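Local coordinates for protein esterase YbfF (Escherichia coli, PDB 3BF7) that probably hydrolyses ester or thioester bonds as a member of the alpha/beta hydrolase family with a helical cap, at residues D107-I112 against H196-I201. The protein carries 1 engineered substitution. Numbering follows the deposited sequence.
Sequences DKLVAI and HPALFI
Val110 and Ile201 meet methyl to methyl, CG1 of Val110 lying 3.7 Å from CD1 of Ile201, two residues beyond Leu199, the residue opposite Val110. Their side chains slant across each other: CG1 of Ile201 beside its own backbone N (chi1 -56°) and an extended end carry CD1 to Val110. Leu199 brings CD2 to the same methyl of Val110, and helix 241-253 packs over this face through Tyr251. On the other face, CB of Ala111 approaches the Phe200 ring obliquely, 3.8 Å from CE2, while helix 90-101 supplies Met96 against Phe200.

Between these apolar layers three hydrogen bonds stitch the parallel backbones. Leu199 N to Leu109 O (2.9 Å) runs nearly along the carbonyl axis, as does Ala111 N to Leu199 O (2.8 Å), supplemented by the weaker CA-H of Val110. Ile201 N, 3.0 Å from Ala111 O, is tilted 22° from the carbonyl plane. Where the chains diverge, a water donates to both Asp107 O and Pro197 O, and Tyr251 OH is hydrogen-bonded to both Pro197 O and Leu109 N.

The amide bonds thus fix the register and satisfy buried backbone atoms, water replacing direct pairing at the splayed end, in neighbouring strands of the alpha/beta hydrolase sheet that lead at Ile112 toward a probable Ser89-His234-Asp113 triad.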
loop_
_atom_site.group_PDB
_atom_site.type_symbol
_atom_site.label_atom_id
_atom_site.label_comp_id
_atom_site.label_asym_id
_atom_site.label_seq_id
_atom_site.Cartn_x
_atom_site.Cartn_y
_atom_site.Cartn_z
ATOM N N ASP A 107 5.559 -15.717 -0.998
ATOM C CA ASP A 107 5.892 -16.554 0.145
ATOM C C ASP A 107 4.832 -16.209 1.188
ATOM O O ASP A 107 3.783 -16.848 1.251
ATOM C CB ASP A 107 7.288 -16.215 0.674
ATOM C CG ASP A 107 7.748 -17.171 1.758
ATOM O OD1 ASP A 107 6.937 -18.016 2.191
ATOM O OD2 ASP A 107 8.919 -17.074 2.177
ATOM N N LYS A 108 5.103 -15.187 1.995
ATOM C CA LYS A 108 4.140 -14.750 2.998
ATOM C C LYS A 108 3.455 -13.464 2.534
ATOM O O LYS A 108 3.930 -12.798 1.605
ATOM C CB LYS A 108 4.828 -14.564 4.350
ATOM C CG LYS A 108 5.330 -15.885 4.917
ATOM C CD LYS A 108 5.672 -15.789 6.390
ATOM C CE LYS A 108 6.015 -17.160 6.950
ATOM N NZ LYS A 108 6.203 -17.123 8.423
ATOM N N LEU A 109 2.343 -13.122 3.179
ATOM C CA LEU A 109 1.563 -11.955 2.794
ATOM C C LEU A 109 1.018 -11.183 3.984
ATOM O O LEU A 109 0.444 -11.767 4.902
ATOM C CB LEU A 109 0.398 -12.405 1.899
ATOM C CG LEU A 109 -0.583 -11.371 1.333
ATOM C CD1 LEU A 109 -1.312 -11.982 0.151
ATOM C CD2 LEU A 109 -1.577 -10.917 2.392
ATOM N N VAL A 110 1.197 -9.866 3.953
ATOM C CA VAL A 110 0.697 -8.983 4.999
ATOM C C VAL A 110 -0.099 -7.864 4.337
ATOM O O VAL A 110 0.405 -7.185 3.441
ATOM C CB VAL A 110 1.846 -8.344 5.812
ATOM C CG1 VAL A 110 1.277 -7.456 6.911
ATOM C CG2 VAL A 110 2.726 -9.427 6.414
ATOM N N ALA A 111 -1.339 -7.682 4.779
ATOM C CA ALA A 111 -2.217 -6.645 4.249
ATOM C C ALA A 111 -2.543 -5.706 5.402
ATOM O O ALA A 111 -3.181 -6.110 6.378
ATOM C CB ALA A 111 -3.487 -7.266 3.689
ATOM N N ILE A 112 -2.106 -4.457 5.285
ATOM C CA ILE A 112 -2.309 -3.459 6.330
ATOM C C ILE A 112 -3.556 -2.613 6.080
ATOM O O ILE A 112 -3.695 -1.979 5.028
ATOM C CB ILE A 112 -1.064 -2.547 6.465
ATOM C CG1 ILE A 112 0.189 -3.410 6.668
ATOM C CG2 ILE A 112 -1.236 -1.599 7.644
ATOM C CD1 ILE A 112 1.489 -2.627 6.716
ATOM N N HIS A 196 -3.245 -20.364 2.313
ATOM C CA HIS A 196 -1.990 -20.165 3.030
ATOM C C HIS A 196 -2.201 -19.100 4.095
ATOM O O HIS A 196 -3.037 -18.210 3.934
ATOM C CB HIS A 196 -0.889 -19.693 2.077
ATOM C CG HIS A 196 -0.600 -20.647 0.963
ATOM N ND1 HIS A 196 -1.215 -20.569 -0.269
ATOM C CD2 HIS A 196 0.224 -21.719 0.904
ATOM C CE1 HIS A 196 -0.778 -21.551 -1.037
ATOM N NE2 HIS A 196 0.095 -22.263 -0.350
ATOM N N PRO A 197 -1.447 -19.174 5.202
ATOM C CA PRO A 197 -1.601 -18.175 6.264
ATOM C C PRO A 197 -1.324 -16.776 5.721
ATOM O O PRO A 197 -0.333 -16.565 5.023
ATOM C CB PRO A 197 -0.558 -18.602 7.295
ATOM C CG PRO A 197 -0.455 -20.084 7.087
ATOM C CD PRO A 197 -0.468 -20.205 5.585
ATOM N N ALA A 198 -2.208 -15.837 6.035
ATOM C CA ALA A 198 -2.067 -14.453 5.591
ATOM C C ALA A 198 -2.342 -13.549 6.779
ATOM O O ALA A 198 -3.289 -13.784 7.524
ATOM C CB ALA A 198 -3.055 -14.160 4.472
ATOM N N LEU A 199 -1.527 -12.514 6.952
ATOM C CA LEU A 199 -1.703 -11.597 8.071
ATOM C C LEU A 199 -2.385 -10.300 7.670
ATOM O O LEU A 199 -1.972 -9.640 6.714
ATOM C CB LEU A 199 -0.348 -11.262 8.711
ATOM C CG LEU A 199 -0.388 -10.268 9.881
ATOM C CD1 LEU A 199 -1.121 -10.893 11.061
ATOM C CD2 LEU A 199 1.031 -9.875 10.279
ATOM N N PHE A 200 -3.439 -9.955 8.399
ATOM C CA PHE A 200 -4.164 -8.711 8.191
ATOM C C PHE A 200 -3.942 -7.881 9.447
ATOM O O PHE A 200 -4.087 -8.387 10.562
ATOM C CB PHE A 200 -5.654 -8.969 7.981
ATOM C CG PHE A 200 -5.962 -9.582 6.654
ATOM C CD1 PHE A 200 -5.674 -10.921 6.411
ATOM C CD2 PHE A 200 -6.456 -8.800 5.614
ATOM C CE1 PHE A 200 -5.865 -11.473 5.146
ATOM C CE2 PHE A 200 -6.648 -9.343 4.345
ATOM C CZ PHE A 200 -6.352 -10.681 4.112
ATOM N N ILE A 201 -3.572 -6.619 9.263
ATOM C CA ILE A 201 -3.315 -5.724 10.386
ATOM C C ILE A 201 -4.221 -4.501 10.302
ATOM O O ILE A 201 -3.870 -3.488 9.686
ATOM C CB ILE A 201 -1.838 -5.257 10.406
ATOM C CG1 ILE A 201 -0.905 -6.471 10.426
ATOM C CG2 ILE A 201 -1.580 -4.386 11.634
ATOM C CD1 ILE A 201 0.570 -6.122 10.340
HETATM O O HOH W 1 1.864 -17.929 3.598
#